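Local coordinates for p800 reaction center core protein (Heliobacterium modesticaldum, PDB 5V8K), which forms the homodimeric core of the heliobacterial photosynthetic reaction centre, binding bacteriochlorophyll g and other pigments, an iron-sulfur cluster and calcium, at residues 65-70 and 232-237; 220-225 and 261-266. All coordinates share one frame; numbering follows the deposited sequence.

Contact 1. Residues 65-70 and 232-237; sequences LYQLGL and FGFMRE. With GBF (Bacteriochlorophyll g), chain Q.
Gln67, in the last turn of helix 58-67, and Phe234, on helix 234-240, bring the two backbones to a CA-CA separation of 5.9 Å. Just beyond Gln67 the first helix ends in a Schellman motif, in which the N-H of Gly69, at positive phi, bonds to Tyr66 O and that of Leu70 to Leu65 O. The end of one helix thus packs against a short neighbouring helix, and the core is an amide-on-ring stack. With CG anti to the backbone N (chi1 -176°) and the chain extended beyond it, Gln67 lays its amide over one face of Phe234. The two planes are 23° apart, and Gln67 OE1 sits toward the rim, 3.3 Å above the ring plane. Gln67 NE2 is satisfied by Gln229 O, a bond likely to fix the amide's rotation. On the side away from the ring, the methyl ester carbon CED of a bacteriochlorophyll g lies 3.5 Å from Gln67 CD, making the amide the middle layer between pigment and phenylalanine. With only an alanine methyl in place of the Phe234 ring, the amide would probably lose its aromatic floor and a gap open beside the second bacteriochlorophyll g that the ring touches. Phe232 supports the first pigment differently, its CZ approaching the ester carbon CGA to 3.4 Å over a ring face. At the margin, Glu237 CB comes obliquely against the Tyr66 ring and hydroxyl, the ring and carboxylate planes being 51° apart, and one water joins their polar ends, 2.8 Å from Tyr66 OH and donating to Glu237 OE2 at 2.9 Å.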
loop_
_atom_site.group_PDB
_atom_site.type_symbol
_atom_site.label_atom_id
_atom_site.label_comp_id
_atom_site.label_asym_id
_atom_site.label_seq_id
_atom_site.Cartn_x
_atom_site.Cartn_y
_atom_site.Cartn_z
ATOM N N LEU A 65 -14.820 -32.318 16.380
ATOM C CA LEU A 65 -14.747 -33.611 17.064
ATOM C C LEU A 65 -15.380 -33.498 18.433
ATOM O O LEU A 65 -16.135 -34.382 18.867
ATOM C CB LEU A 65 -13.302 -34.084 17.222
ATOM C CG LEU A 65 -12.480 -34.471 16.000
ATOM C CD1 LEU A 65 -11.154 -35.020 16.455
ATOM C CD2 LEU A 65 -13.207 -35.480 15.201
ATOM N N TYR A 66 -15.039 -32.419 19.136
ATOM C CA TYR A 66 -15.598 -32.122 20.442
ATOM C C TYR A 66 -17.119 -32.091 20.408
ATOM O O TYR A 66 -17.784 -32.718 21.237
ATOM C CB TYR A 66 -15.029 -30.791 20.913
ATOM C CG TYR A 66 -15.664 -30.279 22.161
ATOM C CD1 TYR A 66 -15.406 -30.880 23.381
ATOM C CD2 TYR A 66 -16.529 -29.189 22.122
ATOM C CE1 TYR A 66 -15.997 -30.404 24.549
ATOM C CE2 TYR A 66 -17.120 -28.713 23.269
ATOM C CZ TYR A 66 -16.843 -29.323 24.466
ATOM O OH TYR A 66 -17.425 -28.865 25.599
ATOM N N GLN A 67 -17.687 -31.350 19.458
ATOM C CA GLN A 67 -19.136 -31.244 19.356
ATOM C C GLN A 67 -19.773 -32.595 19.045
ATOM O O GLN A 67 -20.918 -32.843 19.424
ATOM C CB GLN A 67 -19.500 -30.219 18.278
ATOM C CG GLN A 67 -21.011 -29.949 18.133
ATOM C CD GLN A 67 -21.341 -29.132 16.892
ATOM O OE1 GLN A 67 -20.656 -29.210 15.869
ATOM N NE2 GLN A 67 -22.393 -28.335 16.985
ATOM N N LEU A 68 -19.062 -33.480 18.351
ATOM C CA LEU A 68 -19.609 -34.803 18.064
ATOM C C LEU A 68 -19.589 -35.735 19.270
ATOM O O LEU A 68 -20.111 -36.853 19.181
ATOM C CB LEU A 68 -18.851 -35.447 16.917
ATOM C CG LEU A 68 -18.976 -34.650 15.612
ATOM C CD1 LEU A 68 -17.796 -34.921 14.740
ATOM C CD2 LEU A 68 -20.269 -35.008 14.906
ATOM N N GLY A 69 -19.064 -35.292 20.399
ATOM C CA GLY A 69 -18.952 -36.168 21.553
ATOM C C GLY A 69 -17.787 -37.132 21.518
ATOM O O GLY A 69 -17.759 -38.072 22.319
ATOM N N LEU A 70 -16.816 -36.910 20.650
ATOM C CA LEU A 70 -15.648 -37.760 20.545
ATOM C C LEU A 70 -14.509 -37.201 21.394
ATOM O O LEU A 70 -14.536 -36.059 21.838
ATOM C CB LEU A 70 -15.239 -37.881 19.070
ATOM C CG LEU A 70 -16.344 -38.452 18.165
ATOM C CD1 LEU A 70 -15.936 -38.494 16.690
ATOM C CD2 LEU A 70 -16.786 -39.850 18.632
ATOM N N PHE A 232 -23.265 -22.732 17.194
ATOM C CA PHE A 232 -21.839 -22.531 17.003
ATOM C C PHE A 232 -21.107 -22.198 18.289
ATOM O O PHE A 232 -19.907 -21.911 18.249
ATOM C CB PHE A 232 -21.613 -21.439 15.953
ATOM C CG PHE A 232 -22.217 -21.756 14.654
ATOM C CD1 PHE A 232 -21.553 -22.583 13.766
ATOM C CD2 PHE A 232 -23.458 -21.252 14.316
ATOM C CE1 PHE A 232 -22.112 -22.904 12.554
ATOM C CE2 PHE A 232 -24.022 -21.560 13.113
ATOM C CZ PHE A 232 -23.352 -22.401 12.230
ATOM N N GLY A 233 -21.791 -22.238 19.432
ATOM C CA GLY A 233 -21.104 -22.140 20.716
ATOM C C GLY A 233 -20.160 -23.296 21.010
ATOM O O GLY A 233 -19.400 -23.233 21.990
ATOM N N PHE A 234 -20.187 -24.354 20.201
ATOM C CA PHE A 234 -19.263 -25.446 20.486
ATOM C C PHE A 234 -17.829 -24.992 20.283
ATOM O O PHE A 234 -16.920 -25.565 20.870
ATOM C CB PHE A 234 -19.577 -26.677 19.622
ATOM C CG PHE A 234 -19.240 -26.516 18.152
ATOM C CD1 PHE A 234 -17.968 -26.846 17.693
ATOM C CD2 PHE A 234 -20.193 -26.056 17.233
ATOM C CE1 PHE A 234 -17.621 -26.723 16.381
ATOM C CE2 PHE A 234 -19.862 -25.932 15.854
ATOM C CZ PHE A 234 -18.571 -26.254 15.428
ATOM N N MET A 235 -17.617 -23.947 19.495
ATOM C CA MET A 235 -16.271 -23.420 19.288
ATOM C C MET A 235 -15.795 -22.593 20.472
ATOM O O MET A 235 -14.592 -22.571 20.749
ATOM C CB MET A 235 -16.219 -22.589 18.008
ATOM C CG MET A 235 -16.033 -23.403 16.742
ATOM S SD MET A 235 -16.113 -22.338 15.273
ATOM C CE MET A 235 -17.876 -22.283 14.924
ATOM N N ARG A 236 -16.706 -21.940 21.199
ATOM C CA ARG A 236 -16.326 -21.302 22.464
ATOM C C ARG A 236 -15.971 -22.356 23.507
ATOM O O ARG A 236 -14.949 -22.251 24.191
ATOM C CB ARG A 236 -17.458 -20.417 23.014
ATOM C CG ARG A 236 -17.765 -19.129 22.261
ATOM C CD ARG A 236 -18.849 -18.297 23.013
ATOM N NE ARG A 236 -20.150 -18.966 22.998
ATOM C CZ ARG A 236 -20.704 -19.595 24.034
ATOM N NH1 ARG A 236 -20.096 -19.619 25.207
ATOM N NH2 ARG A 236 -21.881 -20.198 23.896
ATOM N N GLU A 237 -16.830 -23.365 23.657
ATOM C CA GLU A 237 -16.646 -24.373 24.699
ATOM C C GLU A 237 -15.393 -25.193 24.464
ATOM O O GLU A 237 -14.628 -25.443 25.391
ATOM C CB GLU A 237 -17.863 -25.290 24.744
ATOM C CG GLU A 237 -19.153 -24.582 25.109
ATOM C CD GLU A 237 -19.429 -24.614 26.565
ATOM O OE1 GLU A 237 -19.296 -23.530 27.177
ATOM O OE2 GLU A 237 -19.771 -25.711 27.084
HETATM MG MG GBF Q . -27.547 -29.489 10.379
HETATM C CHA GBF Q . -24.666 -30.552 12.034
HETATM C CHB GBF Q . -28.089 -27.306 12.779
HETATM C CHC GBF Q . -29.875 -28.156 8.212
HETATM C CHD GBF Q . -26.776 -31.954 7.892
HETATM N NA GBF Q . -26.559 -29.000 12.017
HETATM C C1A GBF Q . -25.466 -29.446 12.631
HETATM C C2A GBF Q . -24.892 -28.535 13.670
HETATM C C3A GBF Q . -26.242 -28.039 14.191
HETATM C C4A GBF Q . -27.019 -28.120 12.921
HETATM C CMA GBF Q . -26.892 -28.895 15.268
HETATM C CAA GBF Q . -24.029 -27.478 12.977
HETATM C CBA GBF Q . -23.842 -26.199 13.756
HETATM C CGA GBF Q . -24.930 -25.198 13.442
HETATM O O1A GBF Q . -25.417 -24.542 14.350
HETATM O O2A GBF Q . -25.624 -25.234 12.163
HETATM N NB GBF Q . -28.750 -27.856 10.476
HETATM C C1B GBF Q . -28.968 -27.151 11.587
HETATM C C2B GBF Q . -30.072 -26.319 11.376
HETATM C C3B GBF Q . -30.535 -26.576 10.087
HETATM C C4B GBF Q . -29.696 -27.564 9.570
HETATM C CMB GBF Q . -30.613 -25.343 12.387
HETATM C CAB GBF Q . -31.668 -25.964 9.357
HETATM C CBB GBF Q . -32.565 -25.108 9.793
HETATM N NC GBF Q . -28.182 -29.981 8.499
HETATM C C1C GBF Q . -29.097 -29.337 7.762
HETATM C C2C GBF Q . -29.522 -29.737 6.389
HETATM C C3C GBF Q . -28.528 -30.808 6.451
HETATM C C4C GBF Q . -27.809 -30.940 7.629
HETATM C CMC GBF Q . -30.969 -30.248 6.431
HETATM C CAC GBF Q . -28.303 -31.747 5.335
HETATM C CBC GBF Q . -29.045 -31.638 4.024
HETATM N ND GBF Q . -26.187 -30.915 9.954
HETATM C C1D GBF Q . -25.918 -31.847 9.064
HETATM C C2D GBF Q . -24.640 -32.822 9.205
HETATM C C3D GBF Q . -24.304 -32.165 10.401
HETATM C C4D GBF Q . -25.133 -31.108 10.836
HETATM C CMD GBF Q . -24.074 -33.958 8.396
HETATM C CAD GBF Q . -23.250 -32.296 11.441
HETATM O OBD GBF Q . -22.208 -33.024 11.612
HETATM C CBD GBF Q . -23.407 -31.203 12.433
HETATM C CGD GBF Q . -23.433 -31.709 13.854
HETATM O O1D GBF Q . -24.445 -31.996 14.471
HETATM O O2D GBF Q . -22.206 -31.841 14.553
HETATM C CED GBF Q . -22.285 -32.352 15.897
HETATM C C1 GBF Q . -26.513 -24.156 11.824
HETATM C C2 GBF Q . -27.150 -24.439 10.490
HETATM C C3 GBF Q . -27.240 -23.547 9.505
HETATM C C4 GBF Q . -26.729 -22.154 9.698
HETATM C C5 GBF Q . -27.862 -23.946 8.182
HETATM C C6 GBF Q . -26.758 -24.007 7.139
HETATM C C7 GBF Q . -27.321 -24.429 5.802
HETATM C C8 GBF Q . -27.836 -23.559 4.907
HETATM C C9 GBF Q . -27.883 -22.086 5.196
HETATM C C10 GBF Q . -28.391 -23.997 3.563
HETATM C C11 GBF Q . -28.195 -25.483 3.253
HETATM C C12 GBF Q . -28.652 -25.756 1.837
HETATM C C13 GBF Q . -29.234 -26.899 1.464
HETATM C C14 GBF Q . -29.482 -28.018 2.433
HETATM C C15 GBF Q . -29.651 -27.085 0.036
HETATM O O HOH W 1 -20.118 -28.025 25.398
#

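Contact 2. Residues 220-225 and 261-266; sequences FAMIIW and KQAILG. With GBF (Bacteriochlorophyll g), chain Y.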
loop_
_atom_site.group_PDB
_atom_site.type_symbol
_atom_site.label_atom_id
_atom_site.label_comp_id
_atom_site.label_asym_id
_atom_site.label_seq_id
_atom_site.Cartn_x
_atom_site.Cartn_y
_atom_site.Cartn_z
ATOM N N PHE A 220 -24.158 -14.532 9.849
ATOM C CA PHE A 220 -25.049 -13.991 10.878
ATOM C C PHE A 220 -25.447 -15.080 11.885
ATOM O O PHE A 220 -25.528 -14.822 13.096
ATOM C CB PHE A 220 -26.298 -13.354 10.246
ATOM C CG PHE A 220 -26.085 -11.951 9.702
ATOM C CD1 PHE A 220 -25.504 -11.742 8.457
ATOM C CD2 PHE A 220 -26.495 -10.840 10.440
ATOM C CE1 PHE A 220 -25.324 -10.445 7.959
ATOM C CE2 PHE A 220 -26.319 -9.547 9.952
ATOM C CZ PHE A 220 -25.730 -9.354 8.705
ATOM N N ALA A 221 -25.700 -16.304 11.414
ATOM C CA ALA A 221 -26.104 -17.358 12.338
ATOM C C ALA A 221 -24.974 -17.711 13.313
ATOM O O ALA A 221 -25.223 -18.032 14.477
ATOM C CB ALA A 221 -26.544 -18.594 11.560
ATOM N N MET A 222 -23.730 -17.656 12.862
ATOM C CA MET A 222 -22.622 -17.947 13.765
ATOM C C MET A 222 -22.471 -16.912 14.873
ATOM O O MET A 222 -21.887 -17.226 15.915
ATOM C CB MET A 222 -21.314 -18.047 12.975
ATOM C CG MET A 222 -21.184 -19.270 12.128
ATOM S SD MET A 222 -19.648 -19.259 11.160
ATOM C CE MET A 222 -19.601 -20.933 10.466
ATOM N N ILE A 223 -22.923 -15.675 14.655
ATOM C CA ILE A 223 -22.925 -14.669 15.713
ATOM C C ILE A 223 -24.127 -14.853 16.636
ATOM O O ILE A 223 -24.025 -14.662 17.852
ATOM C CB ILE A 223 -22.908 -13.258 15.099
ATOM C CG1 ILE A 223 -21.620 -13.028 14.303
ATOM C CG2 ILE A 223 -23.091 -12.162 16.183
ATOM C CD1 ILE A 223 -21.699 -11.738 13.478
ATOM N N ILE A 224 -25.279 -15.187 16.068
ATOM C CA ILE A 224 -26.553 -15.115 16.770
ATOM C C ILE A 224 -26.912 -16.448 17.416
ATOM O O ILE A 224 -27.409 -16.475 18.538
ATOM C CB ILE A 224 -27.650 -14.633 15.794
ATOM C CG1 ILE A 224 -27.376 -13.179 15.392
ATOM C CG2 ILE A 224 -29.022 -14.726 16.416
ATOM C CD1 ILE A 224 -28.225 -12.673 14.247
ATOM N N TRP A 225 -26.642 -17.572 16.749
ATOM C CA TRP A 225 -27.014 -18.902 17.255
ATOM C C TRP A 225 -25.769 -19.487 17.910
ATOM O O TRP A 225 -24.963 -20.174 17.277
ATOM C CB TRP A 225 -27.574 -19.777 16.136
ATOM C CG TRP A 225 -27.956 -21.191 16.532
ATOM C CD1 TRP A 225 -27.603 -22.340 15.884
ATOM C CD2 TRP A 225 -28.768 -21.595 17.647
ATOM N NE1 TRP A 225 -28.158 -23.430 16.512
ATOM C CE2 TRP A 225 -28.880 -23.000 17.593
ATOM C CE3 TRP A 225 -29.433 -20.905 18.659
ATOM C CZ2 TRP A 225 -29.594 -23.732 18.538
ATOM C CZ3 TRP A 225 -30.160 -21.625 19.588
ATOM C CH2 TRP A 225 -30.221 -23.033 19.534
ATOM N N LYS A 261 -14.940 -16.548 15.531
ATOM C CA LYS A 261 -14.634 -15.453 14.619
ATOM C C LYS A 261 -13.675 -15.866 13.509
ATOM O O LYS A 261 -13.733 -15.277 12.425
ATOM C CB LYS A 261 -14.113 -14.257 15.407
ATOM C CG LYS A 261 -15.206 -13.655 16.211
ATOM C CD LYS A 261 -14.762 -12.493 17.049
ATOM C CE LYS A 261 -13.937 -12.927 18.184
ATOM N NZ LYS A 261 -13.462 -11.791 18.993
ATOM N N GLN A 262 -12.843 -16.892 13.715
ATOM C CA GLN A 262 -12.063 -17.431 12.598
ATOM C C GLN A 262 -12.978 -18.085 11.569
ATOM O O GLN A 262 -12.826 -17.865 10.358
ATOM C CB GLN A 262 -11.022 -18.430 13.088
ATOM C CG GLN A 262 -9.830 -17.784 13.761
ATOM C CD GLN A 262 -8.972 -18.776 14.571
ATOM O OE1 GLN A 262 -8.845 -19.943 14.218
ATOM N NE2 GLN A 262 -8.361 -18.292 15.627
ATOM N N ALA A 263 -13.966 -18.845 12.027
ATOM C CA ALA A 263 -14.920 -19.449 11.108
ATOM C C ALA A 263 -15.726 -18.387 10.376
ATOM O O ALA A 263 -16.038 -18.529 9.187
ATOM C CB ALA A 263 -15.860 -20.367 11.857
ATOM N N ILE A 264 -16.090 -17.328 11.085
ATOM C CA ILE A 264 -16.866 -16.238 10.503
ATOM C C ILE A 264 -16.068 -15.564 9.398
ATOM O O ILE A 264 -16.577 -15.316 8.303
ATOM C CB ILE A 264 -17.272 -15.239 11.599
ATOM C CG1 ILE A 264 -18.396 -15.841 12.424
ATOM C CG2 ILE A 264 -17.712 -13.889 10.988
ATOM C CD1 ILE A 264 -18.719 -15.063 13.648
ATOM N N LEU A 265 -14.807 -15.259 9.670
ATOM C CA LEU A 265 -13.998 -14.593 8.676
ATOM C C LEU A 265 -13.842 -15.466 7.449
ATOM O O LEU A 265 -13.960 -14.973 6.326
ATOM C CB LEU A 265 -12.654 -14.186 9.260
ATOM C CG LEU A 265 -11.721 -13.434 8.300
ATOM C CD1 LEU A 265 -12.364 -12.108 7.734
ATOM C CD2 LEU A 265 -10.433 -13.141 8.986
ATOM N N GLY A 266 -13.644 -16.780 7.643
ATOM C CA GLY A 266 -13.597 -17.685 6.509
ATOM C C GLY A 266 -14.855 -17.662 5.667
ATOM O O GLY A 266 -14.780 -17.646 4.438
HETATM MG MG GBF Y . -28.162 -6.944 11.951
HETATM C CHA GBF Y . -28.778 -8.825 14.822
HETATM C CHB GBF Y . -25.314 -5.923 13.355
HETATM C CHC GBF Y . -27.394 -5.736 8.820
HETATM C CHD GBF Y . -30.809 -8.873 10.436
HETATM N NA GBF Y . -27.266 -7.274 13.702
HETATM C C1A GBF Y . -27.661 -7.835 14.850
HETATM C C2A GBF Y . -26.638 -7.945 15.954
HETATM C C3A GBF Y . -25.813 -6.734 15.575
HETATM C C4A GBF Y . -26.144 -6.653 14.126
HETATM C CMA GBF Y . -26.317 -5.480 16.317
HETATM C CAA GBF Y . -25.786 -9.213 16.115
HETATM C CBA GBF Y . -25.319 -9.770 14.780
HETATM C CGA GBF Y . -24.104 -9.059 14.221
HETATM O O1A GBF Y . -23.240 -8.560 14.915
HETATM O O2A GBF Y . -23.882 -9.110 12.798
HETATM N NB GBF Y . -26.546 -5.987 11.201
HETATM C C1B GBF Y . -25.494 -5.578 11.924
HETATM C C2B GBF Y . -24.646 -4.873 11.073
HETATM C C3B GBF Y . -25.229 -4.829 9.822
HETATM C C4B GBF Y . -26.448 -5.505 9.937
HETATM C CMB GBF Y . -23.310 -4.263 11.419
HETATM C CAB GBF Y . -24.532 -4.148 8.717
HETATM C CBB GBF Y . -24.794 -4.110 7.449
HETATM N NC GBF Y . -28.932 -7.253 10.093
HETATM C C1C GBF Y . -28.541 -6.658 8.963
HETATM C C2C GBF Y . -29.184 -6.821 7.635
HETATM C C3C GBF Y . -30.128 -7.765 8.262
HETATM C C4C GBF Y . -29.978 -7.974 9.628
HETATM C CMC GBF Y . -29.782 -5.462 7.231
HETATM C CAC GBF Y . -31.206 -8.463 7.521
HETATM C CBC GBF Y . -31.413 -8.275 6.049
HETATM N ND GBF Y . -29.479 -8.418 12.361
HETATM C C1D GBF Y . -30.466 -9.122 11.838
HETATM C C2D GBF Y . -31.298 -10.223 12.676
HETATM C C3D GBF Y . -30.499 -9.939 13.763
HETATM C C4D GBF Y . -29.485 -8.963 13.630
HETATM C CMD GBF Y . -32.433 -11.176 12.462
HETATM C CAD GBF Y . -30.577 -10.290 15.191
HETATM O OBD GBF Y . -31.043 -11.297 15.815
HETATM C CBD GBF Y . -29.421 -9.634 15.874
HETATM C CGD GBF Y . -29.931 -8.769 16.979
HETATM O O1D GBF Y . -30.279 -7.594 16.792
HETATM O O2D GBF Y . -30.064 -9.366 18.271
HETATM C CED GBF Y . -30.605 -8.540 19.293
HETATM C C1 GBF Y . -22.750 -8.459 12.226
HETATM C C2 GBF Y . -22.572 -8.989 10.839
HETATM C C3 GBF Y . -21.647 -8.483 10.023
HETATM C C4 GBF Y . -20.805 -7.339 10.475
HETATM C C5 GBF Y . -21.476 -9.059 8.639
HETATM C C6 GBF Y . -22.046 -8.065 7.606
HETATM C C7 GBF Y . -21.801 -8.549 6.184
HETATM C C8 GBF Y . -22.721 -8.419 5.200
HETATM C C9 GBF Y . -24.057 -7.754 5.439
HETATM C C10 GBF Y . -22.450 -8.865 3.784
HETATM C C11 GBF Y . -21.819 -10.202 3.629
HETATM C C12 GBF Y . -21.906 -10.703 2.201
HETATM C C13 GBF Y . -21.578 -11.969 1.884
HETATM C C14 GBF Y . -21.688 -12.413 0.460
HETATM C C15 GBF Y . -21.095 -12.955 2.931
#
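Lys261 NZ is gripped by four acceptors, a salt bridge to Asp460 OD1 and hydrogen bonds to Asn255 OD1, Ser495 OG and Leu494 O, while Ile264, one turn later on the same helix, packs against Met222. Asp460, also a calcium ligand, probably helps to stabilise the positive charge of this buried ammonium. This cluster of polar groups lies beside an antiparallel pair of helices, 200-224 and 258-291, both predicted to span the membrane; their local axes approach to 9.8 Å with 164° between their directions. Between these two segments the contact is wholly apolar. Met222 and Ile264 run alongside each other in opposed senses, with Met222 CB 3.7 Å from Ile264 CG1. The Met222 chain continues fully extended, which carries its sulfur and CE onto the methyl of Ala263; SD and CB are 4.0 Å apart. Ile223 instead lies roughly perpendicular to Ile264, so that the terminal CD1 of Ile264 abuts Ile223 CG1 at 3.6 Å. The two methyls of Ile223 serve a pigment: CD1 comes within 3.5 Å of the ester oxygen O2A of a bacteriochlorophyll g, and CG2 rests on its CBA. Ile224 reaches the same molecule, placing its CD1 3.5 Å from the carbon CAD. Phe220, with CG anti to its carbonyl carbon (chi1 -80°), turns an edge of its ring to the centre of the macrocycle, with the magnesium in the phenyl plane, while the tail carbon C2 lies over one face and Phe220 CE2 stands 3.5 Å from the macrocycle nitrogen NC.

How the contacts relate
Contact 2 lies nearer the middle of the chain, about 12 Å from its centre, and all its touching residues are buried; contact 1 is about 23 Å out and only partly buried. Their chemistry follows this placement: apolar packing joins the segments of contact 2, whereas contact 1 adds an amide-ring stack and a water bridge. Helices 200-224 and 234-240 are consecutive, and the chain between them probably closes with a hydrogen bond from Phe232 N to Trp225 O at 3.1 Å. Met235 SD packs on Ala263 CB at 4.0 Å, tying 232-237 to the other helix of contact 2. Among their pigments, one bacteriochlorophyll g is common, touching Met222 as well as Phe232, Phe234 and Met235.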